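Local coordinates for 3-phytase (Klebsiella pneumoniae, PDB 2WNH), which probably removes phosphate from phytate (inositol hexakisphosphate), beginning at the 3-position, as a member of the histidine acid phosphatase family, at residues Y92-R102 with H121-Q132; L16-R24 with M270-P280. The protein carries 3 engineered substitutions. All coordinates share one frame; numbering follows the deposited sequence.

Interaction 1: Y92-R102 with H121-Q132. Engineered in segment 121-132: Ala123 (natural residue Val).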
loop_
_atom_site.group_PDB
_atom_site.type_symbol
_atom_site.label_atom_id
_atom_site.label_comp_id
_atom_site.label_asym_id
_atom_site.label_seq_id
_atom_site.Cartn_x
_atom_site.Cartn_y
_atom_site.Cartn_z
ATOM N N TYR B 92 19.317 17.174 -4.871
ATOM C CA TYR B 92 19.138 18.567 -5.290
ATOM C C TYR B 92 18.801 18.533 -6.760
ATOM O O TYR B 92 19.547 17.943 -7.554
ATOM C CB TYR B 92 20.390 19.437 -5.039
ATOM C CG TYR B 92 20.162 20.898 -5.356
ATOM C CD1 TYR B 92 19.501 21.737 -4.452
ATOM C CD2 TYR B 92 20.581 21.446 -6.575
ATOM C CE1 TYR B 92 19.270 23.092 -4.758
ATOM C CE2 TYR B 92 20.365 22.789 -6.872
ATOM C CZ TYR B 92 19.710 23.599 -5.968
ATOM O OH TYR B 92 19.489 24.930 -6.310
ATOM N N VAL B 93 17.670 19.146 -7.109
ATOM C CA VAL B 93 17.209 19.156 -8.507
ATOM C C VAL B 93 17.276 20.554 -9.081
ATOM O O VAL B 93 16.651 21.491 -8.555
ATOM C CB VAL B 93 15.762 18.606 -8.636
ATOM C CG1 VAL B 93 15.352 18.553 -10.100
ATOM C CG2 VAL B 93 15.656 17.201 -7.992
ATOM N N ARG B 94 18.046 20.699 -10.164
ATOM C CA ARG B 94 18.169 21.976 -10.861
ATOM C C ARG B 94 17.722 21.801 -12.326
ATOM O O ARG B 94 18.323 21.045 -13.086
ATOM C CB ARG B 94 19.620 22.478 -10.780
ATOM C CG ARG B 94 19.819 23.816 -11.511
ATOM C CD ARG B 94 21.054 24.535 -11.015
ATOM N NE ARG B 94 21.434 25.650 -11.892
ATOM C CZ ARG B 94 22.382 26.515 -11.571
ATOM N NH1 ARG B 94 22.979 26.409 -10.377
ATOM N NH2 ARG B 94 22.728 27.482 -12.420
ATOM N N ALA B 95 16.625 22.464 -12.672
ATOM C CA ALA B 95 16.033 22.396 -14.004
ATOM C C ALA B 95 16.262 23.682 -14.772
ATOM O O ALA B 95 16.176 24.781 -14.211
ATOM C CB ALA B 95 14.538 22.121 -13.911
ATOM N N SER B 96 16.493 23.541 -16.078
ATOM C CA SER B 96 16.408 24.674 -17.002
ATOM C C SER B 96 15.027 25.365 -16.822
ATOM O O SER B 96 14.016 24.677 -16.562
ATOM C CB SER B 96 16.602 24.155 -18.429
ATOM O OG SER B 96 16.155 25.120 -19.353
ATOM N N PRO B 97 14.974 26.722 -16.897
ATOM C CA PRO B 97 13.727 27.401 -16.515
ATOM C C PRO B 97 12.535 27.250 -17.461
ATOM O O PRO B 97 11.437 27.711 -17.106
ATOM C CB PRO B 97 14.150 28.887 -16.370
ATOM C CG PRO B 97 15.335 29.032 -17.244
ATOM C CD PRO B 97 16.055 27.682 -17.221
ATOM N N LEU B 98 12.710 26.592 -18.605
ATOM C CA LEU B 98 11.586 26.370 -19.532
ATOM C C LEU B 98 10.556 25.466 -18.845
ATOM O O LEU B 98 10.911 24.645 -17.978
ATOM C CB LEU B 98 12.046 25.735 -20.856
ATOM C CG LEU B 98 12.678 26.671 -21.895
ATOM C CD1 LEU B 98 14.093 27.002 -21.489
ATOM C CD2 LEU B 98 12.680 26.039 -23.267
ATOM N N GLN B 99 9.288 25.650 -19.198
ATOM C CA GLN B 99 8.213 24.803 -18.669
ATOM C C GLN B 99 8.550 23.304 -18.847
ATOM O O GLN B 99 8.365 22.519 -17.911
ATOM C CB GLN B 99 6.882 25.126 -19.371
ATOM C CG GLN B 99 5.632 24.529 -18.684
ATOM C CD GLN B 99 5.349 23.076 -19.090
ATOM O OE1 GLN B 99 5.964 22.527 -20.008
ATOM N NE2 GLN B 99 4.426 22.442 -18.380
ATOM N N ARG B 100 9.007 22.927 -20.038
ATOM C CA ARG B 100 9.190 21.489 -20.375
ATOM C C ARG B 100 10.209 20.805 -19.454
ATOM O O ARG B 100 10.045 19.643 -19.090
ATOM C CB ARG B 100 9.490 21.232 -21.877
ATOM C CG ARG B 100 10.719 21.916 -22.449
ATOM C CD ARG B 100 10.860 21.512 -23.903
ATOM N NE ARG B 100 11.887 22.293 -24.598
ATOM C CZ ARG B 100 11.636 23.394 -25.303
ATOM N NH1 ARG B 100 10.407 23.878 -25.388
ATOM N NH2 ARG B 100 12.625 24.042 -25.887
ATOM N N THR B 101 11.248 21.543 -19.095
ATOM C CA THR B 101 12.306 21.039 -18.218
ATOM C C THR B 101 11.891 21.107 -16.743
ATOM O O THR B 101 12.174 20.180 -15.998
ATOM C CB THR B 101 13.639 21.795 -18.464
ATOM O OG1 THR B 101 13.342 23.188 -18.642
ATOM C CG2 THR B 101 14.291 21.301 -19.714
ATOM N N ARG B 102 11.223 22.179 -16.312
ATOM C CA ARG B 102 10.669 22.214 -14.946
ATOM C C ARG B 102 9.700 21.037 -14.728
ATOM O O ARG B 102 9.783 20.325 -13.714
ATOM C CB ARG B 102 9.988 23.555 -14.657
ATOM C CG ARG B 102 11.005 24.700 -14.520
ATOM C CD ARG B 102 10.288 26.001 -14.163
ATOM N NE ARG B 102 9.468 26.523 -15.246
ATOM C CZ ARG B 102 8.159 26.781 -15.163
ATOM N NH1 ARG B 102 7.491 26.565 -14.032
ATOM N NH2 ARG B 102 7.517 27.261 -16.227
ATOM N N HIS B 121 14.346 23.196 -8.259
ATOM C CA HIS B 121 14.901 24.561 -8.281
ATOM C C HIS B 121 15.210 24.984 -9.717
ATOM O O HIS B 121 15.564 24.150 -10.553
ATOM C CB HIS B 121 16.165 24.649 -7.422
ATOM C CG HIS B 121 16.007 24.021 -6.072
ATOM N ND1 HIS B 121 15.570 24.721 -4.968
ATOM C CD2 HIS B 121 16.172 22.739 -5.665
ATOM C CE1 HIS B 121 15.499 23.903 -3.930
ATOM N NE2 HIS B 121 15.874 22.701 -4.322
ATOM N N TYR B 122 15.023 26.267 -10.007
ATOM C CA TYR B 122 15.327 26.786 -11.340
ATOM C C TYR B 122 15.583 28.284 -11.209
ATOM O O TYR B 122 15.116 28.924 -10.256
ATOM C CB TYR B 122 14.181 26.513 -12.316
ATOM C CG TYR B 122 12.832 26.974 -11.830
ATOM C CD1 TYR B 122 12.041 26.138 -11.039
ATOM C CD2 TYR B 122 12.341 28.243 -12.161
ATOM C CE1 TYR B 122 10.805 26.546 -10.580
ATOM C CE2 TYR B 122 11.088 28.663 -11.697
ATOM C CZ TYR B 122 10.335 27.803 -10.912
ATOM O OH TYR B 122 9.101 28.181 -10.445
ATOM N N ALA B 123 16.307 28.833 -12.179
ATOM C CA ALA B 123 16.682 30.248 -12.129
ATOM C C ALA B 123 15.460 31.154 -12.257
ATOM O O ALA B 123 14.526 30.831 -12.981
ATOM C CB ALA B 123 17.702 30.555 -13.217
ATOM N N ASN B 124 15.489 32.282 -11.543
ATOM C CA ASN B 124 14.422 33.293 -11.579
ATOM C C ASN B 124 14.155 33.848 -12.984
ATOM O O ASN B 124 12.994 34.003 -13.384
ATOM C CB ASN B 124 14.745 34.457 -10.628
ATOM C CG ASN B 124 14.850 34.027 -9.164
ATOM O OD1 ASN B 124 14.186 33.084 -8.722
ATOM N ND2 ASN B 124 15.691 34.728 -8.403
ATOM N N GLY B 125 15.220 34.138 -13.730
ATOM C CA GLY B 125 15.076 34.669 -15.089
ATOM C C GLY B 125 14.793 33.571 -16.098
ATOM O O GLY B 125 14.404 32.462 -15.728
ATOM N N ASP B 126 14.978 33.865 -17.380
ATOM C CA ASP B 126 14.799 32.826 -18.388
ATOM C C ASP B 126 16.126 32.282 -18.907
ATOM O O ASP B 126 16.162 31.614 -19.937
ATOM C CB ASP B 126 13.899 33.289 -19.541
ATOM C CG ASP B 126 14.138 34.726 -19.931
ATOM O OD1 ASP B 126 15.324 35.135 -19.986
ATOM O OD2 ASP B 126 13.132 35.439 -20.187
ATOM N N ALA B 127 17.208 32.540 -18.172
ATOM C CA ALA B 127 18.523 32.041 -18.558
ATOM C C ALA B 127 19.337 31.517 -17.374
ATOM O O ALA B 127 19.607 32.244 -16.408
ATOM C CB ALA B 127 19.313 33.128 -19.323
ATOM N N ASP B 128 19.742 30.253 -17.473
ATOM C CA ASP B 128 20.564 29.591 -16.474
ATOM C C ASP B 128 21.927 29.401 -17.121
ATOM O O ASP B 128 21.996 28.863 -18.206
ATOM C CB ASP B 128 19.927 28.235 -16.116
ATOM C CG ASP B 128 20.710 27.447 -15.064
ATOM O OD1 ASP B 128 21.965 27.427 -15.086
ATOM O OD2 ASP B 128 20.038 26.807 -14.221
ATOM N N PRO B 129 23.017 29.848 -16.462
ATOM C CA PRO B 129 24.352 29.790 -17.088
ATOM C C PRO B 129 24.920 28.379 -17.344
ATOM O O PRO B 129 25.901 28.235 -18.062
ATOM C CB PRO B 129 25.237 30.544 -16.087
ATOM C CG PRO B 129 24.560 30.357 -14.780
ATOM C CD PRO B 129 23.085 30.407 -15.095
ATOM N N LEU B 130 24.297 27.340 -16.788
ATOM C CA LEU B 130 24.678 25.976 -17.130
ATOM C C LEU B 130 24.050 25.518 -18.442
ATOM O O LEU B 130 24.582 24.632 -19.096
ATOM C CB LEU B 130 24.201 25.018 -16.041
ATOM C CG LEU B 130 24.888 25.069 -14.678
ATOM C CD1 LEU B 130 24.079 24.202 -13.712
ATOM C CD2 LEU B 130 26.352 24.582 -14.790
ATOM N N PHE B 131 22.914 26.116 -18.799
ATOM C CA PHE B 131 22.072 25.606 -19.880
ATOM C C PHE B 131 21.874 26.552 -21.081
ATOM O O PHE B 131 22.069 26.144 -22.221
ATOM C CB PHE B 131 20.707 25.185 -19.317
ATOM C CG PHE B 131 20.787 24.253 -18.126
ATOM C CD1 PHE B 131 21.524 23.070 -18.171
ATOM C CD2 PHE B 131 20.076 24.556 -16.962
ATOM C CE1 PHE B 131 21.575 22.218 -17.057
ATOM C CE2 PHE B 131 20.098 23.696 -15.868
ATOM C CZ PHE B 131 20.855 22.544 -15.905
ATOM N N GLN B 132 21.474 27.795 -20.810
ATOM C CA GLN B 132 21.288 28.827 -21.843
ATOM C C GLN B 132 22.623 29.533 -22.037
ATOM O O GLN B 132 22.747 30.740 -21.816
ATOM C CB GLN B 132 20.201 29.822 -21.412
ATOM C CG GLN B 132 18.775 29.279 -21.555
ATOM C CD GLN B 132 18.417 28.210 -20.517
ATOM O OE1 GLN B 132 18.674 28.390 -19.329
ATOM N NE2 GLN B 132 17.829 27.091 -20.970
HETATM O O HOH W 1 17.472 27.141 -14.056
#
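The His121 ring carries Tyr92 CE1 over one face and Val93 O at its edge; the two rings form an offset stack, centroids 4.4 Å apart and planes 12° from parallel. Arg102 CD lies 3.4 Å from the centroid of the Tyr122 ring, over its face, a CH-pi contact, while Arg102 NE bonds Pro97 O. The Arg94 guanidinium has Leu130 CD1 over one face and the Asp128 carboxylate at its edge. Its extended chain delivers NE to the syn lone pair of Asp128 OD2 (3.0 Å) and NH2 to OD1 (2.8 Å) from above the carboxylate plane, a side-on salt bridge with guanidinium and carboxylate planes 44° apart. Leu130 N reaches OD1 from the opposite face to NH2, closing an Asx turn. One water links Asp128 OD2, Ala95 O and the N of engineered Ala123. Between the backbones, His121 N donates to Val93 O and Ala95 N to His121 O, a single bridge at the end of strand 91-95. Gln132 NE2 donates to Ser96 OG (3.0 Å), which also bonds His290. Arg94 NH1 turns to the carbonyls of Ala401 and Met402. With Arg94 NE and NH2, Leu130 N and the water all reaching its carboxylate, buried Asp128 is probably kept ionised.

Interaction 2: L16-R24 with M270-P280; sequences LEKVVELSR and MLDGVKPEASP. Engineered in segment 270-280: Ser279 (natural residue Asn).
Lys18 leaves the strand with CG on the far side from its own nitrogen, then bends at chi2 (57°) and again at chi4, which turns NZ onto Gly273 O near the C-terminal end of helix 256-274. That bond, 2.8 Å from Lys18 NZ to Gly273 O, runs nearly straight on from the carbonyl. The Met270 chain runs extended through chi2 and turns at chi3 (69°), where the methyl CE swings against Leu22 CB at 3.8 Å while SD lies near Leu22 CD2. Between these ends Val20 forks over the helix: CG1 meets Met270 CG at 4.0 Å, and CG2 presses on the Gly273 carbonyl carbon at 3.6 Å and on Val274 CB. Strand 16-24 and helix 270-274 run almost antiparallel (162°), their axes 8.3 Å apart at closest approach, as a helix lies on a sheet in an alpha/beta fold. Strand 14-24 is flanked there by the parallel strand 284-289 and the antiparallel strand 320-328; Glu17 and Lys18, both opposite Arg325, form a classic beta bulge. Two waters also accept from Lys18 NZ: one donates to the carbonyl of Pro280, which follows a cis peptide bond, the other to Lys275 O, at 2.7 Å from that oxygen, where the type II turn from Lys275 to Ala278 begins. Val274 O is taken by Arg325 NH1.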
loop_
_atom_site.group_PDB
_atom_site.type_symbol
_atom_site.label_atom_id
_atom_site.label_comp_id
_atom_site.label_asym_id
_atom_site.label_seq_id
_atom_site.Cartn_x
_atom_site.Cartn_y
_atom_site.Cartn_z
ATOM N N LEU B 16 27.785 2.618 -3.598
ATOM C CA LEU B 16 27.502 3.828 -4.365
ATOM C C LEU B 16 27.497 5.052 -3.457
ATOM O O LEU B 16 26.752 5.082 -2.460
ATOM C CB LEU B 16 26.152 3.701 -5.080
ATOM C CG LEU B 16 25.648 4.909 -5.888
ATOM C CD1 LEU B 16 26.611 5.192 -7.046
ATOM C CD2 LEU B 16 24.274 4.582 -6.430
ATOM N N GLU B 17 28.335 6.043 -3.783
ATOM C CA GLU B 17 28.422 7.274 -2.985
ATOM C C GLU B 17 27.657 8.476 -3.506
ATOM O O GLU B 17 27.226 9.329 -2.722
ATOM C CB GLU B 17 29.870 7.744 -2.853
ATOM C CG GLU B 17 30.816 6.746 -2.226
ATOM C CD GLU B 17 32.152 7.390 -1.982
ATOM O OE1 GLU B 17 32.332 8.045 -0.946
ATOM O OE2 GLU B 17 33.033 7.243 -2.846
ATOM N N LYS B 18 27.558 8.609 -4.828
ATOM C CA LYS B 18 27.076 9.862 -5.409
ATOM C C LYS B 18 26.625 9.621 -6.832
ATOM O O LYS B 18 27.277 8.894 -7.575
ATOM C CB LYS B 18 28.194 10.925 -5.400
ATOM C CG LYS B 18 27.843 12.303 -6.014
ATOM C CD LYS B 18 26.656 12.934 -5.343
ATOM C CE LYS B 18 26.403 14.356 -5.838
ATOM N NZ LYS B 18 27.403 15.342 -5.295
ATOM N N VAL B 19 25.490 10.222 -7.184
ATOM C CA VAL B 19 24.994 10.232 -8.552
ATOM C C VAL B 19 24.909 11.672 -9.048
ATOM O O VAL B 19 24.390 12.561 -8.359
ATOM C CB VAL B 19 23.567 9.596 -8.642
ATOM C CG1 VAL B 19 23.048 9.649 -10.088
ATOM C CG2 VAL B 19 23.545 8.132 -8.141
ATOM N N VAL B 20 25.418 11.908 -10.264
ATOM C CA VAL B 20 25.176 13.175 -10.965
ATOM C C VAL B 20 24.505 12.812 -12.278
ATOM O O VAL B 20 25.050 12.022 -13.057
ATOM C CB VAL B 20 26.506 13.951 -11.256
ATOM C CG1 VAL B 20 26.269 15.154 -12.183
ATOM C CG2 VAL B 20 27.149 14.398 -9.946
ATOM N N GLU B 21 23.318 13.365 -12.505
ATOM C CA GLU B 21 22.531 13.016 -13.684
ATOM C C GLU B 21 22.085 14.249 -14.477
ATOM O O GLU B 21 21.637 15.265 -13.888
ATOM C CB GLU B 21 21.300 12.222 -13.237
ATOM C CG GLU B 21 20.398 11.754 -14.370
ATOM C CD GLU B 21 19.384 10.724 -13.905
ATOM O OE1 GLU B 21 19.096 10.674 -12.703
ATOM O OE2 GLU B 21 18.920 9.922 -14.746
ATOM N N LEU B 22 22.240 14.142 -15.803
ATOM C CA LEU B 22 21.801 15.162 -16.758
ATOM C C LEU B 22 20.736 14.541 -17.658
ATOM O O LEU B 22 21.058 13.737 -18.534
ATOM C CB LEU B 22 22.997 15.672 -17.602
ATOM C CG LEU B 22 22.641 16.721 -18.688
ATOM C CD1 LEU B 22 22.062 18.018 -18.076
ATOM C CD2 LEU B 22 23.842 17.036 -19.589
ATOM N N SER B 23 19.485 14.962 -17.464
ATOM C CA SER B 23 18.333 14.412 -18.151
ATOM C C SER B 23 17.854 15.362 -19.235
ATOM O O SER B 23 17.884 16.579 -19.039
ATOM C CB SER B 23 17.185 14.240 -17.154
ATOM O OG SER B 23 16.023 13.689 -17.780
ATOM N N ARG B 24 17.364 14.801 -20.344
ATOM C CA ARG B 24 16.618 15.576 -21.323
ATOM C C ARG B 24 15.212 15.720 -20.776
ATOM O O ARG B 24 14.730 14.852 -20.026
ATOM C CB ARG B 24 16.562 14.842 -22.686
ATOM C CG ARG B 24 15.968 15.711 -23.797
ATOM C CD ARG B 24 15.726 14.944 -25.101
ATOM N NE ARG B 24 14.943 15.798 -26.026
ATOM C CZ ARG B 24 14.428 15.400 -27.191
ATOM N NH1 ARG B 24 14.624 14.163 -27.626
ATOM N NH2 ARG B 24 13.692 16.248 -27.919
ATOM N N MET B 270 29.424 19.200 -13.779
ATOM C CA MET B 270 29.098 17.782 -13.560
ATOM C C MET B 270 30.266 16.993 -12.989
ATOM O O MET B 270 30.081 16.203 -12.060
ATOM C CB MET B 270 28.582 17.133 -14.866
ATOM C CG MET B 270 27.180 17.583 -15.269
ATOM S SD MET B 270 26.772 16.989 -16.922
ATOM C CE MET B 270 26.632 15.222 -16.670
ATOM N N LEU B 271 31.467 17.181 -13.546
ATOM C CA LEU B 271 32.665 16.498 -13.021
ATOM C C LEU B 271 33.016 16.947 -11.581
ATOM O O LEU B 271 33.338 16.118 -10.724
ATOM C CB LEU B 271 33.884 16.697 -13.930
ATOM C CG LEU B 271 33.760 16.111 -15.342
ATOM C CD1 LEU B 271 34.931 16.597 -16.153
ATOM C CD2 LEU B 271 33.707 14.568 -15.265
ATOM N N ASP B 272 32.923 18.251 -11.322
ATOM C CA ASP B 272 33.091 18.783 -9.971
ATOM C C ASP B 272 31.999 18.233 -9.056
ATOM O O ASP B 272 32.255 17.929 -7.889
ATOM C CB ASP B 272 33.039 20.308 -9.996
ATOM C CG ASP B 272 34.368 20.924 -10.413
ATOM O OD1 ASP B 272 35.375 20.179 -10.529
ATOM O OD2 ASP B 272 34.410 22.160 -10.598
ATOM N N GLY B 273 30.791 18.075 -9.596
ATOM C CA GLY B 273 29.683 17.577 -8.780
ATOM C C GLY B 273 29.822 16.124 -8.329
ATOM O O GLY B 273 29.225 15.729 -7.335
ATOM N N VAL B 274 30.573 15.307 -9.070
ATOM C CA VAL B 274 30.726 13.875 -8.757
ATOM C C VAL B 274 31.951 13.621 -7.876
ATOM O O VAL B 274 32.152 12.526 -7.359
ATOM C CB VAL B 274 30.737 12.984 -10.051
ATOM C CG1 VAL B 274 32.126 13.023 -10.744
ATOM C CG2 VAL B 274 30.306 11.549 -9.717
ATOM N N LYS B 275 32.782 14.648 -7.738
ATOM C CA LYS B 275 33.918 14.596 -6.847
ATOM C C LYS B 275 33.476 14.723 -5.402
ATOM O O LYS B 275 32.447 15.354 -5.106
ATOM C CB LYS B 275 34.905 15.704 -7.184
ATOM C CG LYS B 275 35.697 15.429 -8.421
ATOM C CD LYS B 275 36.605 16.595 -8.706
ATOM C CE LYS B 275 37.178 16.467 -10.095
ATOM N NZ LYS B 275 37.280 17.806 -10.732
ATOM N N PRO B 276 34.241 14.114 -4.478
ATOM C CA PRO B 276 33.913 14.376 -3.094
ATOM C C PRO B 276 34.054 15.880 -2.815
ATOM O O PRO B 276 34.688 16.611 -3.574
ATOM C CB PRO B 276 34.961 13.554 -2.330
ATOM C CG PRO B 276 35.342 12.465 -3.279
ATOM C CD PRO B 276 35.371 13.177 -4.606
ATOM N N GLU B 277 33.406 16.336 -1.766
ATOM C CA GLU B 277 33.504 17.732 -1.324
ATOM C C GLU B 277 32.703 18.703 -2.217
ATOM O O GLU B 277 32.835 19.914 -2.096
ATOM C CB GLU B 277 34.975 18.186 -1.103
ATOM C CG GLU B 277 36.012 17.089 -0.673
ATOM C CD GLU B 277 35.585 16.164 0.512
ATOM O OE1 GLU B 277 34.498 16.338 1.123
ATOM O OE2 GLU B 277 36.372 15.237 0.834
ATOM N N ALA B 278 31.858 18.153 -3.096
ATOM C CA ALA B 278 30.957 18.964 -3.925
ATOM C C ALA B 278 29.950 19.724 -3.080
ATOM O O ALA B 278 29.526 19.246 -2.025
ATOM C CB ALA B 278 30.224 18.083 -4.901
ATOM N N SER B 279 29.563 20.910 -3.547
ATOM C CA SER B 279 28.392 21.615 -3.025
ATOM C C SER B 279 27.333 21.652 -4.133
ATOM O O SER B 279 27.647 22.012 -5.281
ATOM C CB SER B 279 28.740 23.043 -2.589
ATOM O OG SER B 279 27.550 23.765 -2.292
ATOM N N PRO B 280 26.084 21.272 -3.804
ATOM C CA PRO B 280 25.636 20.878 -2.461
ATOM C C PRO B 280 26.087 19.469 -2.070
ATOM O O PRO B 280 26.405 18.653 -2.926
ATOM C CB PRO B 280 24.112 20.928 -2.579
ATOM C CG PRO B 280 23.859 20.515 -4.008
ATOM C CD PRO B 280 24.983 21.191 -4.787
HETATM O O HOH W 2 26.499 18.073 -5.708
HETATM O O HOH W 3 30.049 14.482 -4.294
#

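Both contacts belong to the same mixed sheet: strand 284-289 runs between strand 91-95 of interaction 1 and strand 14-24 of interaction 2. Their centres are about 17 Å apart, and they touch where Tyr92 CB packs on Pro280 CG at 3.8 Å. Helix 256-274 is shared as well, since Leu130 and Phe131 rest on its Ala269 and Leu266, respectively. Interaction 2 is buried, largely apolar packing of helix on sheet with a single direct hydrogen bond, from lysine to a carbonyl, supplemented by two waters. Interaction 1, partly buried, joins a strand end to an irregular loop and is held mainly by polar bonds and ring contacts, and Arg102 packs on Thr50 of a neighbouring subunit.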